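Local coordinates for protein CsuE (Acinetobacter baumannii, PDB 6FJY) that probably serves as the tip adhesion subunit of archaic chaperone-usher Csu pili, which take part in biofilm formation, at residues A1-S13 with S26-F38. Numbering follows the deposited sequence.
Sequences ACSVSASGTSSIS and SSQFNSGLSCTGF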
loop_
_atom_site.group_PDB
_atom_site.type_symbol
_atom_site.label_atom_id
_atom_site.label_comp_id
_atom_site.label_asym_id
_atom_site.label_seq_id
_atom_site.Cartn_x
_atom_site.Cartn_y
_atom_site.Cartn_z
ATOM N N ALA D 1 29.667 20.063 -5.352
ATOM C CA ALA D 1 29.784 20.973 -4.216
ATOM C C ALA D 1 28.802 20.560 -3.120
ATOM O O ALA D 1 28.174 19.503 -3.215
ATOM C CB ALA D 1 29.538 22.414 -4.670
ATOM N N CYS D 2 28.677 21.373 -2.075
ATOM C CA CYS D 2 27.690 21.139 -1.024
ATOM C C CYS D 2 26.567 22.162 -1.158
ATOM O O CYS D 2 26.830 23.354 -1.336
ATOM C CB CYS D 2 28.306 21.227 0.376
ATOM S SG CYS D 2 29.449 19.932 0.868
ATOM N N SER D 3 25.319 21.696 -1.072
ATOM C CA SER D 3 24.157 22.563 -1.210
ATOM C C SER D 3 23.148 22.284 -0.107
ATOM O O SER D 3 23.080 21.183 0.448
ATOM C CB SER D 3 23.459 22.386 -2.557
ATOM O OG SER D 3 22.695 21.192 -2.564
ATOM N N VAL D 4 22.330 23.295 0.161
ATOM C CA VAL D 4 21.342 23.271 1.226
ATOM C C VAL D 4 19.963 23.481 0.624
ATOM O O VAL D 4 19.760 24.383 -0.198
ATOM C CB VAL D 4 21.650 24.340 2.292
ATOM C CG1 VAL D 4 20.379 24.955 2.799
ATOM C CG2 VAL D 4 22.432 23.723 3.428
ATOM N N SER D 5 19.016 22.648 1.050
ATOM C CA SER D 5 17.684 22.581 0.466
ATOM C C SER D 5 16.753 23.586 1.144
ATOM O O SER D 5 16.434 23.447 2.328
ATOM C CB SER D 5 17.134 21.162 0.597
ATOM O OG SER D 5 15.814 21.090 0.099
ATOM N N ALA D 6 16.302 24.584 0.381
ATOM C CA ALA D 6 15.430 25.625 0.914
ATOM C C ALA D 6 13.972 25.193 1.017
ATOM O O ALA D 6 13.195 25.848 1.718
ATOM C CB ALA D 6 15.526 26.880 0.045
ATOM N N SER D 7 13.587 24.114 0.344
ATOM C CA SER D 7 12.209 23.636 0.349
ATOM C C SER D 7 12.221 22.136 0.068
ATOM O O SER D 7 13.283 21.511 -0.005
ATOM C CB SER D 7 11.381 24.423 -0.671
ATOM O OG SER D 7 12.235 25.086 -1.586
ATOM N N GLY D 8 11.031 21.551 -0.080
ATOM C CA GLY D 8 10.920 20.146 -0.437
ATOM C C GLY D 8 10.180 19.272 0.560
ATOM O O GLY D 8 10.069 19.620 1.740
ATOM N N THR D 9 9.680 18.123 0.099
ATOM C CA THR D 9 8.921 17.206 0.938
ATOM C C THR D 9 9.521 15.812 0.883
ATOM O O THR D 9 9.784 15.278 -0.199
ATOM C CB THR D 9 7.447 17.141 0.526
ATOM O OG1 THR D 9 6.802 16.072 1.230
ATOM C CG2 THR D 9 7.306 16.914 -0.976
ATOM N N SER D 10 9.723 15.223 2.050
ATOM C CA SER D 10 10.119 13.829 2.179
ATOM C C SER D 10 8.937 13.062 2.756
ATOM O O SER D 10 8.478 13.366 3.862
ATOM C CB SER D 10 11.348 13.686 3.077
ATOM O OG SER D 10 12.325 14.676 2.785
ATOM N N SER D 11 8.436 12.086 2.006
ATOM C CA SER D 11 7.351 11.243 2.474
ATOM C C SER D 11 7.845 9.817 2.671
ATOM O O SER D 11 8.831 9.386 2.067
ATOM C CB SER D 11 6.173 11.243 1.503
ATOM O OG SER D 11 6.529 10.633 0.279
ATOM N N ILE D 12 7.154 9.099 3.550
ATOM C CA ILE D 12 7.370 7.679 3.764
ATOM C C ILE D 12 5.999 7.032 3.903
ATOM O O ILE D 12 5.032 7.676 4.322
ATOM C CB ILE D 12 8.254 7.397 5.007
ATOM C CG1 ILE D 12 7.479 7.659 6.296
ATOM C CG2 ILE D 12 9.523 8.255 4.988
ATOM C CD1 ILE D 12 8.178 7.165 7.541
ATOM N N SER D 13 5.917 5.744 3.548
ATOM C CA SER D 13 4.650 5.023 3.565
ATOM C C SER D 13 4.810 3.697 4.294
ATOM O O SER D 13 5.804 2.992 4.101
ATOM C CB SER D 13 4.127 4.789 2.144
ATOM O OG SER D 13 3.754 6.018 1.551
ATOM N N SER D 26 14.171 3.338 11.174
ATOM C CA SER D 26 15.151 3.683 10.146
ATOM C C SER D 26 14.491 3.818 8.768
ATOM O O SER D 26 14.699 3.013 7.859
ATOM C CB SER D 26 16.284 2.647 10.124
ATOM O OG SER D 26 17.184 2.872 9.054
ATOM N N SER D 27 13.684 4.870 8.631
ATOM C CA SER D 27 13.195 5.296 7.324
ATOM C C SER D 27 14.019 6.506 6.901
ATOM O O SER D 27 13.841 7.607 7.428
ATOM C CB SER D 27 11.703 5.610 7.349
ATOM O OG SER D 27 10.931 4.429 7.258
ATOM N N GLN D 28 14.914 6.290 5.947
ATOM C CA GLN D 28 15.897 7.285 5.553
ATOM C C GLN D 28 15.251 8.390 4.733
ATOM O O GLN D 28 14.528 8.120 3.770
ATOM C CB GLN D 28 17.007 6.611 4.761
ATOM C CG GLN D 28 17.915 7.530 4.000
ATOM C CD GLN D 28 19.106 6.776 3.433
ATOM O OE1 GLN D 28 19.326 5.602 3.755
ATOM N NE2 GLN D 28 19.878 7.445 2.588
ATOM N N PHE D 29 15.503 9.636 5.127
ATOM C CA PHE D 29 15.041 10.793 4.378
ATOM C C PHE D 29 16.155 11.830 4.310
ATOM O O PHE D 29 17.108 11.806 5.093
ATOM C CB PHE D 29 13.776 11.402 4.998
ATOM C CG PHE D 29 14.018 12.188 6.258
ATOM C CD1 PHE D 29 14.061 11.558 7.489
ATOM C CD2 PHE D 29 14.156 13.562 6.215
ATOM C CE1 PHE D 29 14.264 12.283 8.647
ATOM C CE2 PHE D 29 14.361 14.289 7.367
ATOM C CZ PHE D 29 14.409 13.652 8.583
ATOM N N ASN D 30 16.016 12.752 3.360
ATOM C CA ASN D 30 17.014 13.791 3.137
ATOM C C ASN D 30 16.918 14.871 4.207
ATOM O O ASN D 30 15.843 15.422 4.461
ATOM C CB ASN D 30 16.844 14.386 1.747
ATOM C CG ASN D 30 16.873 13.323 0.677
ATOM O OD1 ASN D 30 17.314 12.194 0.921
ATOM N ND2 ASN D 30 16.397 13.667 -0.510
ATOM N N SER D 31 18.049 15.151 4.847
ATOM C CA SER D 31 18.070 16.048 5.993
ATOM C C SER D 31 17.945 17.508 5.588
ATOM O O SER D 31 17.452 18.326 6.371
ATOM C CB SER D 31 19.365 15.849 6.769
ATOM O OG SER D 31 20.469 16.203 5.948
ATOM N N GLY D 32 18.398 17.844 4.379
ATOM C CA GLY D 32 18.507 19.212 3.907
ATOM C C GLY D 32 19.902 19.563 3.418
ATOM O O GLY D 32 20.053 20.459 2.582
ATOM N N LEU D 33 20.917 18.873 3.929
ATOM C CA LEU D 33 22.284 19.019 3.449
ATOM C C LEU D 33 22.589 17.935 2.413
ATOM O O LEU D 33 22.082 16.813 2.483
ATOM C CB LEU D 33 23.280 18.949 4.610
ATOM C CG LEU D 33 24.658 19.618 4.512
ATOM C CD1 LEU D 33 25.723 18.634 4.098
ATOM C CD2 LEU D 33 24.642 20.799 3.556
ATOM N N SER D 34 23.402 18.302 1.430
ATOM C CA SER D 34 23.858 17.402 0.385
ATOM C C SER D 34 25.216 17.883 -0.103
ATOM O O SER D 34 25.459 19.093 -0.176
ATOM C CB SER D 34 22.865 17.336 -0.784
ATOM O OG SER D 34 21.707 16.589 -0.442
ATOM N N CYS D 35 26.097 16.930 -0.423
ATOM C CA CYS D 35 27.443 17.229 -0.904
ATOM C C CYS D 35 27.828 16.239 -1.996
ATOM O O CYS D 35 27.768 15.025 -1.785
ATOM C CB CYS D 35 28.461 17.179 0.238
ATOM S SG CYS D 35 28.258 18.422 1.516
ATOM N N THR D 36 28.204 16.768 -3.163
ATOM C CA THR D 36 28.785 16.013 -4.264
ATOM C C THR D 36 30.186 16.546 -4.551
ATOM O O THR D 36 30.475 17.725 -4.327
ATOM C CB THR D 36 27.938 16.114 -5.541
ATOM O OG1 THR D 36 27.837 17.487 -5.938
ATOM C CG2 THR D 36 26.546 15.540 -5.324
ATOM N N GLY D 37 31.058 15.666 -5.043
ATOM C CA GLY D 37 32.446 16.035 -5.254
ATOM C C GLY D 37 33.298 16.113 -4.004
ATOM O O GLY D 37 34.375 16.721 -4.034
ATOM N N PHE D 38 32.848 15.532 -2.896
ATOM C CA PHE D 38 33.662 15.517 -1.691
ATOM C C PHE D 38 34.803 14.508 -1.836
ATOM O O PHE D 38 34.642 13.443 -2.434
ATOM C CB PHE D 38 32.792 15.184 -0.478
ATOM C CG PHE D 38 31.961 13.944 -0.657
ATOM C CD1 PHE D 38 30.677 14.024 -1.163
ATOM C CD2 PHE D 38 32.475 12.698 -0.340
ATOM C CE1 PHE D 38 29.917 12.888 -1.351
ATOM C CE2 PHE D 38 31.714 11.556 -0.513
ATOM C CZ PHE D 38 30.432 11.656 -1.021
#
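C2 and C35 face each other, disulfide-linked, in a two-stranded antiparallel ribbon at the N-terminus of CsuE, formed by residues 2-4 and 33-35. They occupy a non-hydrogen-bonded pair with CA atoms 3.9 Å apart, a short spacing consistent with the bond from C2 SG to C35 SG. Their CB bonds leave the same face, and similar chi1 values (-69° and -65°), each sulfur beside its own backbone N, bring the sulfurs together; there C2 touches Y133 and V135, and C35 touches F97. S3 and S34 form the hydrogen-bonded pair between: S3 N to S34 O is 2.8 Å, the return bond from S34 N to S3 O 3.1 Å and more bent. S34 OG is held by N103. On the cysteine face, V4 CG2 meets L33 CD2 at 3.7 Å, the two branched side chains crossing at about a right angle. At one end, A1 N donates to T36 O (2.7 Å) and T36 N to A1 O. At the other, S5 N reaches G32 O in its carbonyl plane; G32 sits at the corner between residues 26-31 and 33-35, where a CB would jam against the preceding carbonyl O. Beyond it, strands 9-13 and 26-31 run antiparallel, 7.3 Å apart at their axes, without mutual backbone hydrogen bonds. Serine's short side chain lets S10 CB rest against F29 CB at 3.8 Å, while I12 CD1 reaches S27 CB. Strand 9-13 pairs parallel with 167-184 and 26-31 antiparallel with 103-110, consistent with an Ig-like beta sandwich flanked by this disulfide-bridged N-terminal ribbon.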